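Local coordinates for glycoside hydrolase family 61 (Trichoderma reesei QM6a, PDB 5O2X), which probably cleaves cellulose and related polysaccharides by copper-dependent oxidation, as a lytic polysaccharide monooxygenase of Auxiliary Activity family 9, at residues W84-I90 / H157-H163; F112-G118 / I219-V225; G122-W128 / I210-L215. One frame throughout, in Å; residues are numbered along the deposited sequence.

Interaction 1: residues W84-I90 / H157-H163; sequences WPHPGPI and HEIIALH. With CU (copper (II) ion), chain S; SO4 (sulfate ion), chain T.
The imidazole of His86 lies almost flat over that of His163, an offset stack with planes 7° apart in which CE1 of His163 sits 3.2 Å from His86 ND1. Pro85 CG rests on the other face of the His86 ring. Held between them, the ring directs NE2 at the copper (II) ion, 1.9 Å away; with the methylated N-terminal histidine it forms the histidine brace characteristic of lytic polysaccharide monooxygenases, and Tyr174 completes the protein side of the site. His163 has its CG between backbone N and carbonyl carbon, which brings the ring against the face of His86 and lets NE2 donate to O4 of a sulfate ion, probably from the crystallisation liquor, at 2.8 Å.

Further along, the loop runs antiparallel to strand 151-161 of the immunoglobulin-like beta-sandwich, on which this copper-binding loop sits. Leu162 N donates to Pro87 O and Ile160 N to Pro89 O; the prolines, lacking an N-H, serve here as acceptors. Between them Gly88 CA comes 3.1 Å from Ile160 O, where a CB would clash. Trp84 swings its indole over Ile159, with CG anti to the backbone N (chi1 176°): Ile159 CD1 stands over the centre of the six-membered ring, 3.7 Å from its centroid and 8° off the normal, while CG2 meets CZ2. At the indole's edge, NE1 donates to a water that in turn donates to Ile160 O. Replacing Trp84 with an alanine would probably leave Ile159 CD1 without its aromatic cover and that water without its N-H donor. Leu133 of helix 129-135 also packs on Trp84 and Ile159.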
loop_
_atom_site.group_PDB
_atom_site.type_symbol
_atom_site.label_atom_id
_atom_site.label_comp_id
_atom_site.label_asym_id
_atom_site.label_seq_id
_atom_site.Cartn_x
_atom_site.Cartn_y
_atom_site.Cartn_z
ATOM N N TRP A 84 -5.018 9.756 -10.573
ATOM C CA TRP A 84 -3.655 9.251 -10.485
ATOM C C TRP A 84 -3.051 9.284 -11.901
ATOM O O TRP A 84 -3.710 8.892 -12.849
ATOM C CB TRP A 84 -3.692 7.799 -9.971
ATOM C CG TRP A 84 -2.330 7.173 -9.955
ATOM C CD1 TRP A 84 -1.810 6.321 -10.878
ATOM C CD2 TRP A 84 -1.283 7.439 -9.024
ATOM N NE1 TRP A 84 -0.502 6.032 -10.605
ATOM C CE2 TRP A 84 -0.163 6.701 -9.448
ATOM C CE3 TRP A 84 -1.179 8.206 -7.849
ATOM C CZ2 TRP A 84 1.056 6.752 -8.757
ATOM C CZ3 TRP A 84 0.011 8.218 -7.180
ATOM C CH2 TRP A 84 1.105 7.522 -7.629
ATOM N N PRO A 85 -1.797 9.744 -12.046
ATOM C CA PRO A 85 -1.290 10.066 -13.386
ATOM C C PRO A 85 -0.483 9.000 -14.096
ATOM O O PRO A 85 -0.125 9.249 -15.237
ATOM C CB PRO A 85 -0.458 11.349 -13.149
ATOM C CG PRO A 85 0.067 11.166 -11.758
ATOM C CD PRO A 85 -1.058 10.518 -11.007
ATOM N N HIS A 86 -0.090 7.908 -13.462
ATOM C CA HIS A 86 0.940 7.041 -14.018
ATOM C C HIS A 86 0.507 5.571 -14.193
ATOM O O HIS A 86 -0.259 5.058 -13.407
ATOM C CB HIS A 86 2.173 6.981 -13.108
ATOM C CG HIS A 86 2.725 8.313 -12.696
ATOM N ND1 HIS A 86 3.083 9.274 -13.594
ATOM C CD2 HIS A 86 3.040 8.805 -11.480
ATOM C CE1 HIS A 86 3.622 10.294 -12.918
ATOM N NE2 HIS A 86 3.592 10.057 -11.631
ATOM N N PRO A 87 1.099 4.881 -15.172
ATOM C CA PRO A 87 0.864 3.443 -15.357
ATOM C C PRO A 87 1.756 2.594 -14.432
ATOM O O PRO A 87 2.951 2.842 -14.321
ATOM C CB PRO A 87 1.298 3.228 -16.812
ATOM C CG PRO A 87 2.404 4.236 -17.029
ATOM C CD PRO A 87 1.940 5.438 -16.260
ATOM N N GLY A 88 1.143 1.580 -13.829
ATOM C CA GLY A 88 1.910 0.587 -13.127
ATOM C C GLY A 88 1.070 -0.295 -12.230
ATOM O O GLY A 88 -0.158 -0.178 -12.162
ATOM N N PRO A 89 1.749 -1.209 -11.520
ATOM C CA PRO A 89 1.080 -2.191 -10.668
ATOM C C PRO A 89 0.713 -1.627 -9.303
ATOM O O PRO A 89 1.198 -0.574 -8.871
ATOM C CB PRO A 89 2.179 -3.264 -10.502
ATOM C CG PRO A 89 3.454 -2.474 -10.502
ATOM C CD PRO A 89 3.196 -1.419 -11.582
ATOM N N ILE A 90 -0.144 -2.392 -8.621
ATOM C CA ILE A 90 -0.587 -2.074 -7.264
ATOM C C ILE A 90 -0.444 -3.344 -6.432
ATOM O O ILE A 90 -0.840 -4.439 -6.881
ATOM C CB ILE A 90 -2.051 -1.571 -7.253
ATOM C CG1 ILE A 90 -2.116 -0.241 -8.009
ATOM C CG2 ILE A 90 -2.551 -1.402 -5.823
ATOM C CD1 ILE A 90 -3.520 0.292 -8.222
ATOM N N HIS A 157 0.232 -0.435 1.555
ATOM C CA HIS A 157 -0.367 -0.344 0.215
ATOM C C HIS A 157 0.580 0.422 -0.685
ATOM O O HIS A 157 1.225 1.374 -0.233
ATOM C CB HIS A 157 -1.692 0.414 0.373
ATOM C CG HIS A 157 -2.352 0.760 -0.914
ATOM N ND1 HIS A 157 -2.970 -0.128 -1.752
ATOM C CD2 HIS A 157 -2.460 1.949 -1.567
ATOM C CE1 HIS A 157 -3.451 0.501 -2.812
ATOM N NE2 HIS A 157 -3.161 1.775 -2.727
ATOM N N GLU A 158 0.707 0.047 -1.950
ATOM C CA GLU A 158 1.707 0.705 -2.774
ATOM C C GLU A 158 1.286 0.679 -4.233
ATOM O O GLU A 158 0.908 -0.351 -4.788
ATOM C CB GLU A 158 3.032 -0.046 -2.614
ATOM C CG GLU A 158 4.220 0.500 -3.374
ATOM C CD GLU A 158 5.467 -0.303 -3.079
ATOM O OE1 GLU A 158 5.334 -1.555 -2.963
ATOM O OE2 GLU A 158 6.555 0.289 -2.908
ATOM N N ILE A 159 1.438 1.839 -4.891
ATOM C CA ILE A 159 1.417 1.948 -6.346
ATOM C C ILE A 159 2.866 2.093 -6.785
ATOM O O ILE A 159 3.650 2.802 -6.153
ATOM C CB ILE A 159 0.626 3.191 -6.834
ATOM C CG1 ILE A 159 -0.805 3.223 -6.301
ATOM C CG2 ILE A 159 0.614 3.212 -8.353
ATOM C CD1 ILE A 159 -1.537 4.497 -6.648
ATOM N N ILE A 160 3.231 1.418 -7.880
ATOM C CA ILE A 160 4.538 1.633 -8.505
ATOM C C ILE A 160 4.239 2.263 -9.868
ATOM O O ILE A 160 3.312 1.837 -10.599
ATOM C CB ILE A 160 5.328 0.335 -8.623
ATOM C CG1 ILE A 160 5.477 -0.346 -7.250
ATOM C CG2 ILE A 160 6.711 0.643 -9.220
ATOM C CD1 ILE A 160 6.149 -1.662 -7.275
ATOM N N ALA A 161 4.925 3.346 -10.205
ATOM C CA ALA A 161 4.804 3.980 -11.494
ATOM C C ALA A 161 5.984 3.596 -12.362
ATOM O O ALA A 161 7.143 3.692 -11.936
ATOM C CB ALA A 161 4.747 5.475 -11.348
ATOM N N LEU A 162 5.667 3.198 -13.611
ATOM C CA LEU A 162 6.645 2.628 -14.517
ATOM C C LEU A 162 6.900 3.467 -15.763
ATOM O O LEU A 162 7.620 3.006 -16.655
ATOM C CB LEU A 162 6.244 1.203 -14.911
ATOM C CG LEU A 162 6.135 0.208 -13.770
ATOM C CD1 LEU A 162 5.640 -1.121 -14.328
ATOM C CD2 LEU A 162 7.453 0.037 -13.016
ATOM N N HIS A 163 6.307 4.651 -15.872
ATOM C CA HIS A 163 6.499 5.455 -17.085
ATOM C C HIS A 163 7.953 5.830 -17.360
ATOM O O HIS A 163 8.329 6.035 -18.509
ATOM C CB HIS A 163 5.634 6.706 -17.005
ATOM C CG HIS A 163 5.899 7.531 -15.795
ATOM N ND1 HIS A 163 5.632 7.074 -14.522
ATOM C CD2 HIS A 163 6.479 8.751 -15.676
ATOM C CE1 HIS A 163 6.018 8.008 -13.669
ATOM N NE2 HIS A 163 6.524 9.033 -14.338
HETATM CU CU CU S . 4.111 11.238 -10.181
HETATM S S SO4 T . 7.389 12.589 -13.857
HETATM O O1 SO4 T . 7.068 12.610 -15.298
HETATM O O2 SO4 T . 8.424 13.628 -13.710
HETATM O O3 SO4 T . 6.151 12.830 -13.064
HETATM O O4 SO4 T . 7.858 11.301 -13.467
HETATM O O HOH W 1 1.374 3.910 -11.435
HETATM O O HOH W 2 3.121 13.145 -11.268
HETATM O O HOH W 3 5.984 11.202 -10.987
#

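Interaction 2: residues F112-G118 / I219-V225; sequences FKIDGVG and IPGPTVV. With MAN (alpha-D-mannopyranose), chain J; MAN (alpha-D-mannopyranose), chain I; SO4 (sulfate ion), chain V.
NZ of Lys113 is gripped by two backbone carbonyls of the facing loop, Pro222 O at 2.7 Å and Pro220 O at 2.8 Å. The chain leaves strand 110-121 extended and bends at chi3 (-78°), which turns the ammonium into the curve of residues 220-222. Neither oxygen meets it head-on: the donor is tilted 18° from the Pro222 carbonyl plane and 31° from that of Pro220. Gly221 between them adopts backbone angles that a CB would not tolerate. The methylenes work too, CD of Lys113 lying 3.6 Å from Val224 CG2, whose side chain crosses it at about a right angle.

Val225 N donates to Lys113 O at 3.0 Å, while a water accepts from Lys113 N and donates to Thr223 O. Val225 CG2 packs against Phe112 CD2. At the other end Ile219 CD1 reaches Gly118 N at 3.4 Å, lying along backbone where Gly116 and Gly118 have no side chain to intervene. Thus the late loop is fastened along the beta-sandwich strand, with O-mannosylated Thr223 turned outward. Carbonyl dipoles, rather than a carboxylate within these segments, receive the lysine, so its positive charge is probably stabilised by the loop backbone itself.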
loop_
_atom_site.group_PDB
_atom_site.type_symbol
_atom_site.label_atom_id
_atom_site.label_comp_id
_atom_site.label_asym_id
_atom_site.label_seq_id
_atom_site.Cartn_x
_atom_site.Cartn_y
_atom_site.Cartn_z
ATOM N N PHE A 112 4.193 -9.785 4.255
ATOM C CA PHE A 112 3.667 -10.805 3.354
ATOM C C PHE A 112 2.639 -10.137 2.434
ATOM O O PHE A 112 1.880 -9.260 2.845
ATOM C CB PHE A 112 3.098 -12.021 4.108
ATOM C CG PHE A 112 2.061 -11.718 5.162
ATOM C CD1 PHE A 112 2.447 -11.472 6.494
ATOM C CD2 PHE A 112 0.719 -11.726 4.871
ATOM C CE1 PHE A 112 1.515 -11.238 7.451
ATOM C CE2 PHE A 112 -0.222 -11.508 5.856
ATOM C CZ PHE A 112 0.162 -11.259 7.154
ATOM N N LYS A 113 2.657 -10.562 1.166
ATOM C CA LYS A 113 1.834 -9.922 0.147
ATOM C C LYS A 113 0.440 -10.517 0.116
ATOM O O LYS A 113 0.284 -11.744 -0.068
ATOM C CB LYS A 113 2.517 -10.073 -1.216
ATOM C CG LYS A 113 1.821 -9.291 -2.313
ATOM C CD LYS A 113 2.423 -9.488 -3.690
ATOM C CE LYS A 113 3.704 -8.691 -3.893
ATOM N NZ LYS A 113 4.420 -9.178 -5.112
ATOM N N ILE A 114 -0.563 -9.671 0.284
ATOM C CA ILE A 114 -1.955 -10.123 0.242
ATOM C C ILE A 114 -2.684 -9.826 -1.063
ATOM O O ILE A 114 -3.708 -10.461 -1.300
ATOM C CB ILE A 114 -2.762 -9.627 1.470
ATOM C CG1 ILE A 114 -2.900 -8.119 1.538
ATOM C CG2 ILE A 114 -2.177 -10.221 2.745
ATOM C CD1 ILE A 114 -3.942 -7.653 2.550
ATOM N N ASP A 115 -2.177 -8.936 -1.911
ATOM C CA ASP A 115 -2.702 -8.811 -3.265
ATOM C C ASP A 115 -1.637 -8.199 -4.134
ATOM O O ASP A 115 -0.602 -7.688 -3.673
ATOM C CB ASP A 115 -4.068 -8.085 -3.358
ATOM C CG ASP A 115 -4.024 -6.578 -3.417
ATOM O OD1 ASP A 115 -2.989 -6.008 -3.024
ATOM O OD2 ASP A 115 -5.045 -5.978 -3.837
ATOM N N GLY A 116 -1.865 -8.276 -5.458
ATOM C CA GLY A 116 -0.940 -7.678 -6.397
ATOM C C GLY A 116 -1.458 -7.852 -7.795
ATOM O O GLY A 116 -1.700 -8.979 -8.244
ATOM N N VAL A 117 -1.624 -6.719 -8.494
ATOM C CA VAL A 117 -2.076 -6.709 -9.886
ATOM C C VAL A 117 -1.103 -5.905 -10.699
ATOM O O VAL A 117 -0.674 -4.802 -10.274
ATOM C CB VAL A 117 -3.503 -6.114 -9.994
ATOM C CG1 VAL A 117 -3.980 -6.043 -11.442
ATOM C CG2 VAL A 117 -4.486 -6.957 -9.184
ATOM N N GLY A 118 -0.749 -6.420 -11.873
ATOM C CA GLY A 118 0.214 -5.787 -12.718
ATOM C C GLY A 118 -0.352 -5.338 -14.050
ATOM O O GLY A 118 -1.210 -4.439 -14.107
ATOM N N ILE A 219 5.413 -8.840 -11.377
ATOM C CA ILE A 219 5.243 -7.884 -10.304
ATOM C C ILE A 219 6.375 -8.096 -9.306
ATOM O O ILE A 219 6.625 -9.230 -8.907
ATOM C CB ILE A 219 3.888 -8.049 -9.589
ATOM C CG1 ILE A 219 2.714 -7.914 -10.560
ATOM C CG2 ILE A 219 3.758 -7.075 -8.425
ATOM C CD1 ILE A 219 1.409 -8.283 -9.954
ATOM N N PRO A 220 7.067 -7.040 -8.858
ATOM C CA PRO A 220 8.117 -7.161 -7.892
ATOM C C PRO A 220 7.635 -7.652 -6.535
ATOM O O PRO A 220 6.459 -7.535 -6.189
ATOM C CB PRO A 220 8.684 -5.692 -7.817
ATOM C CG PRO A 220 8.291 -5.067 -9.115
ATOM C CD PRO A 220 6.955 -5.668 -9.416
ATOM N N GLY A 221 8.580 -8.160 -5.767
ATOM C CA GLY A 221 8.319 -8.606 -4.408
ATOM C C GLY A 221 7.956 -10.079 -4.327
ATOM O O GLY A 221 7.976 -10.822 -5.314
ATOM N N PRO A 222 7.621 -10.547 -3.121
ATOM C CA PRO A 222 7.310 -11.955 -2.902
ATOM C C PRO A 222 5.952 -12.324 -3.477
ATOM O O PRO A 222 5.135 -11.484 -3.838
ATOM C CB PRO A 222 7.348 -12.072 -1.354
ATOM C CG PRO A 222 6.944 -10.702 -0.884
ATOM C CD PRO A 222 7.658 -9.785 -1.862
ATOM N N THR A 223 5.696 -13.625 -3.536
ATOM C CA THR A 223 4.416 -14.148 -3.967
ATOM C C THR A 223 3.247 -13.685 -3.107
ATOM O O THR A 223 3.402 -13.547 -1.891
ATOM C CB THR A 223 4.502 -15.771 -3.915
ATOM O OG1 THR A 223 5.026 -16.146 -2.650
ATOM C CG2 THR A 223 5.370 -16.322 -5.022
ATOM N N VAL A 224 2.089 -13.505 -3.717
ATOM C CA VAL A 224 0.861 -13.412 -2.963
ATOM C C VAL A 224 0.663 -14.739 -2.194
ATOM O O VAL A 224 0.851 -15.815 -2.750
ATOM C CB VAL A 224 -0.357 -13.151 -3.880
ATOM C CG1 VAL A 224 -1.656 -13.138 -3.063
ATOM C CG2 VAL A 224 -0.181 -11.812 -4.605
ATOM N N VAL A 225 0.295 -14.615 -0.935
ATOM C CA VAL A 225 0.104 -15.809 -0.080
ATOM C C VAL A 225 -0.854 -16.779 -0.786
ATOM O O VAL A 225 -1.890 -16.403 -1.330
ATOM C CB VAL A 225 -0.519 -15.360 1.257
ATOM C CG1 VAL A 225 -0.804 -16.553 2.127
ATOM C CG2 VAL A 225 0.398 -14.392 1.998
HETATM C C1 MAN J . 4.093 -16.705 -1.737
HETATM C C2 MAN J . 4.739 -16.649 -0.377
HETATM C C3 MAN J . 5.955 -17.555 -0.303
HETATM C C4 MAN J . 5.594 -18.956 -0.775
HETATM C C5 MAN J . 4.948 -18.887 -2.124
HETATM C C6 MAN J . 4.505 -20.295 -2.494
HETATM O O2 MAN J . 3.770 -17.060 0.584
HETATM O O3 MAN J . 6.507 -17.582 1.031
HETATM O O4 MAN J . 6.838 -19.690 -0.760
HETATM O O5 MAN J . 3.814 -18.036 -2.152
HETATM O O6 MAN J . 3.319 -20.657 -1.766
HETATM C C1 MAN I . -3.778 -11.173 -9.839
HETATM C C2 MAN I . -5.043 -10.908 -10.646
HETATM C C3 MAN I . -5.627 -12.221 -11.210
HETATM C C4 MAN I . -4.484 -12.919 -11.980
HETATM C C5 MAN I . -3.308 -13.215 -11.063
HETATM C C6 MAN I . -2.149 -13.961 -11.748
HETATM O O2 MAN I . -4.656 -9.981 -11.684
HETATM O O3 MAN I . -6.730 -11.977 -12.078
HETATM O O4 MAN I . -4.963 -14.167 -12.507
HETATM O O5 MAN I . -2.851 -11.956 -10.546
HETATM O O6 MAN I . -1.369 -13.106 -12.596
HETATM S S SO4 V . 8.944 -15.436 -3.139
HETATM O O1 SO4 V . 10.076 -14.464 -2.969
HETATM O O2 SO4 V . 8.284 -15.172 -4.443
HETATM O O3 SO4 V . 8.019 -15.149 -2.056
HETATM O O4 SO4 V . 9.362 -16.888 -3.199
HETATM O O HOH W 4 4.200 -12.897 0.661
#

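Interaction 3: residues G122-W128 / I210-L215; sequences GGDPGTW and IYTSPL. With MAN (alpha-D-mannopyranose), chain G; MAN (alpha-D-mannopyranose), chain H; SO4 (sulfate ion), chain U.
Two loops at the edge of the beta-sandwich meet here: the turn 122-126, which leads from strand 110-121 into the short strand 127-128, and the O-mannosylated segment 210-215. Tyr211 is the centre of an inverse gamma turn, and Ile210 O, which accepts a weak bond from Thr212 N within that turn, also receives Asp124 N at 3.0 Å, with an N-H...O angle of 138°. The Asp124 carboxylate stands nearly perpendicular to the Tyr211 ring, the planes 88° apart; OD1 lies at the ring's edge, 3.5 Å from CD1 and 3.4 Å from Tyr211 CB. Gly123 suits the tight passage beside them, because a CB there would strike Thr212 O.

Pro125, entered through a cis peptide, sets CB against Tyr211 CE1 at 3.9 Å and near Ile210 CD1. Its carbonyl receives the indole N-H: Trp128 NE1 donates to Pro125 O at 2.8 Å, approaching from above the carbonyl plane, 46° out of it. With its N-H held there, Trp128 places CZ2 against Ile210 CG2 at 3.5 Å and, more distantly, Leu215 CD2. Ile210 has CG1 between its backbone N and carbonyl carbon, which leaves CG2 anti to the carbonyl carbon and facing the indole. Tyr217 meets Trp128 edge-to-face from outside the two segments.

Thr212 and Ser213 carry mannoses through OG1 and OG, and the Thr212 sugar donates from O4 to Pro214 O at 2.7 Å. A water accepts from Leu215 N at 3.0 Å and lies within weak bonding distance of Gly122 O. With a single direct backbone bond between the segments, cohesion probably rests largely on apolar packing around an indole whose one N-H is already satisfied, supplemented by water, while sugars and carboxylate occupy the more polar margin.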
loop_
_atom_site.group_PDB
_atom_site.type_symbol
_atom_site.label_atom_id
_atom_site.label_comp_id
_atom_site.label_asym_id
_atom_site.label_seq_id
_atom_site.Cartn_x
_atom_site.Cartn_y
_atom_site.Cartn_z
ATOM N N GLY A 122 -2.144 -5.965 -23.115
ATOM C CA GLY A 122 -1.572 -5.086 -24.089
ATOM C C GLY A 122 -0.144 -4.685 -23.761
ATOM O O GLY A 122 0.586 -5.343 -22.974
ATOM N N GLY A 123 0.297 -3.589 -24.358
ATOM C CA GLY A 123 1.596 -3.023 -24.163
ATOM C C GLY A 123 1.685 -1.675 -24.836
ATOM O O GLY A 123 0.849 -1.314 -25.632
ATOM N N ASP A 124 2.705 -0.915 -24.464
ATOM C CA ASP A 124 2.952 0.406 -25.085
ATOM C C ASP A 124 1.762 1.369 -24.976
ATOM O O ASP A 124 1.283 1.855 -25.979
ATOM C CB ASP A 124 3.384 0.265 -26.527
ATOM C CG ASP A 124 3.903 1.567 -27.113
ATOM O OD1 ASP A 124 4.458 2.356 -26.383
ATOM O OD2 ASP A 124 3.688 1.838 -28.317
ATOM N N PRO A 125 1.272 1.653 -23.747
ATOM C CA PRO A 125 1.772 1.181 -22.472
ATOM C C PRO A 125 1.104 -0.078 -21.937
ATOM O O PRO A 125 1.636 -0.670 -21.001
ATOM C CB PRO A 125 1.456 2.364 -21.542
ATOM C CG PRO A 125 0.163 2.906 -22.084
ATOM C CD PRO A 125 0.324 2.765 -23.582
ATOM N N GLY A 126 -0.033 -0.480 -22.515
ATOM C CA GLY A 126 -0.898 -1.502 -21.936
ATOM C C GLY A 126 -1.819 -0.932 -20.887
ATOM O O GLY A 126 -1.764 0.236 -20.559
ATOM N N THR A 127 -2.693 -1.790 -20.391
ATOM C CA THR A 127 -3.610 -1.475 -19.304
ATOM C C THR A 127 -3.083 -2.123 -18.034
ATOM O O THR A 127 -2.729 -3.310 -18.055
ATOM C CB THR A 127 -5.029 -2.007 -19.594
ATOM O OG1 THR A 127 -5.520 -1.438 -20.797
ATOM C CG2 THR A 127 -5.982 -1.716 -18.504
ATOM N N TRP A 128 -3.050 -1.349 -16.961
ATOM C CA TRP A 128 -2.409 -1.720 -15.703
ATOM C C TRP A 128 -3.422 -1.646 -14.565
ATOM O O TRP A 128 -4.466 -1.004 -14.659
ATOM C CB TRP A 128 -1.220 -0.773 -15.414
ATOM C CG TRP A 128 -0.121 -0.901 -16.389
ATOM C CD1 TRP A 128 -0.067 -0.368 -17.631
ATOM C CD2 TRP A 128 1.059 -1.707 -16.234
ATOM N NE1 TRP A 128 1.104 -0.736 -18.242
ATOM C CE2 TRP A 128 1.801 -1.568 -17.411
ATOM C CE3 TRP A 128 1.569 -2.499 -15.210
ATOM C CZ2 TRP A 128 2.984 -2.235 -17.605
ATOM C CZ3 TRP A 128 2.754 -3.152 -15.404
ATOM C CH2 TRP A 128 3.460 -3.012 -16.592
ATOM N N ILE A 210 7.991 -0.324 -20.605
ATOM C CA ILE A 210 6.606 -0.701 -20.881
ATOM C C ILE A 210 6.144 -0.211 -22.279
ATOM O O ILE A 210 5.065 -0.567 -22.708
ATOM C CB ILE A 210 5.651 -0.191 -19.783
ATOM C CG1 ILE A 210 5.486 1.327 -19.810
ATOM C CG2 ILE A 210 6.073 -0.735 -18.426
ATOM C CD1 ILE A 210 4.457 1.849 -18.835
ATOM N N TYR A 211 7.006 0.557 -22.970
ATOM C CA TYR A 211 6.665 1.163 -24.277
ATOM C C TYR A 211 7.134 0.267 -25.413
ATOM O O TYR A 211 7.887 0.650 -26.306
ATOM C CB TYR A 211 7.163 2.612 -24.354
ATOM C CG TYR A 211 6.532 3.420 -23.237
ATOM C CD1 TYR A 211 5.218 3.800 -23.283
ATOM C CD2 TYR A 211 7.253 3.774 -22.108
ATOM C CE1 TYR A 211 4.620 4.523 -22.253
ATOM C CE2 TYR A 211 6.681 4.489 -21.072
ATOM C CZ TYR A 211 5.368 4.837 -21.113
ATOM O OH TYR A 211 4.783 5.526 -20.070
ATOM N N THR A 212 6.667 -0.967 -25.335
ATOM C CA THR A 212 6.997 -2.015 -26.269
ATOM C C THR A 212 5.811 -2.957 -26.262
ATOM O O THR A 212 5.056 -3.045 -25.298
ATOM C CB THR A 212 8.291 -2.709 -25.890
ATOM O OG1 THR A 212 8.519 -3.760 -26.845
ATOM C CG2 THR A 212 8.263 -3.246 -24.498
ATOM N N SER A 213 5.622 -3.699 -27.369
ATOM C CA SER A 213 4.522 -4.668 -27.436
ATOM C C SER A 213 4.973 -5.773 -28.415
ATOM O O SER A 213 5.519 -5.473 -29.457
ATOM C CB SER A 213 3.295 -4.022 -27.951
ATOM O OG SER A 213 2.237 -4.950 -27.788
ATOM N N PRO A 214 4.753 -7.058 -28.066
ATOM C CA PRO A 214 4.080 -7.564 -26.891
ATOM C C PRO A 214 4.892 -7.354 -25.596
ATOM O O PRO A 214 6.086 -7.087 -25.649
ATOM C CB PRO A 214 3.881 -9.062 -27.179
ATOM C CG PRO A 214 4.896 -9.377 -28.170
ATOM C CD PRO A 214 5.123 -8.142 -28.985
ATOM N N LEU A 215 4.232 -7.440 -24.463
ATOM C CA LEU A 215 4.815 -7.116 -23.187
ATOM C C LEU A 215 4.302 -8.106 -22.154
ATOM O O LEU A 215 3.119 -8.393 -22.073
ATOM C CB LEU A 215 4.406 -5.711 -22.768
ATOM C CG LEU A 215 4.961 -5.174 -21.451
ATOM C CD1 LEU A 215 6.443 -5.079 -21.437
ATOM C CD2 LEU A 215 4.321 -3.834 -21.129
HETATM C C1 MAN G . 9.857 -4.216 -26.956
HETATM C C2 MAN G . 9.933 -4.932 -28.330
HETATM C C3 MAN G . 8.949 -6.114 -28.339
HETATM C C4 MAN G . 9.194 -7.045 -27.156
HETATM C C5 MAN G . 9.220 -6.264 -25.845
HETATM C C6 MAN G . 9.757 -7.123 -24.713
HETATM O O2 MAN G . 11.244 -5.407 -28.550
HETATM O O3 MAN G . 9.061 -6.870 -29.548
HETATM O O4 MAN G . 8.164 -8.059 -27.117
HETATM O O5 MAN G . 10.146 -5.172 -25.932
HETATM O O6 MAN G . 9.175 -6.680 -23.488
HETATM C C1 MAN H . 1.008 -4.480 -28.311
HETATM C C2 MAN H . -0.040 -5.528 -27.853
HETATM C C3 MAN H . 0.235 -6.894 -28.471
HETATM C C4 MAN H . 0.443 -6.778 -29.965
HETATM C C5 MAN H . 1.537 -5.778 -30.264
HETATM C C6 MAN H . 1.801 -5.728 -31.766
HETATM O O2 MAN H . -1.291 -5.034 -28.256
HETATM O O3 MAN H . -0.835 -7.837 -28.292
HETATM O O4 MAN H . 0.808 -8.064 -30.473
HETATM O O5 MAN H . 1.143 -4.505 -29.750
HETATM O O6 MAN H . 2.252 -7.016 -32.181
HETATM S S SO4 U . -5.070 -2.403 -24.110
HETATM O O1 SO4 U . -6.536 -2.199 -24.314
HETATM O O2 SO4 U . -4.381 -2.180 -25.396
HETATM O O3 SO4 U . -4.789 -3.707 -23.487
HETATM O O4 SO4 U . -4.540 -1.435 -23.148
HETATM O O HOH W 5 0.354 -7.939 -22.282
HETATM O O HOH W 6 1.346 -7.893 -24.963
#

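Along the chain come 84-90, 112-118, 122-128, 157-163, 210-215 and 219-225: interaction 1 crosses the other two, whereas both segments of interaction 3 lie between those of interaction 2. All three reach the same mixed sheet. The centre of interaction 1 lies about 14 Å from those of interactions 2 and 3, which are about 20 Å apart. Ile90 O and Val117 N, 2.9 Å apart in a probable hydrogen bond, couple interactions 1 and 2. Interaction 3 packs on interaction 1 through Tyr211 against His163 and Trp128 against Leu162. Strands 110-121 and 127-128 are sheet neighbours joining interactions 2 and 3. The loop with His86 thus shares one framework with the late, mannosylated chain, consistent with a predicted linker being integral to the catalytic domain.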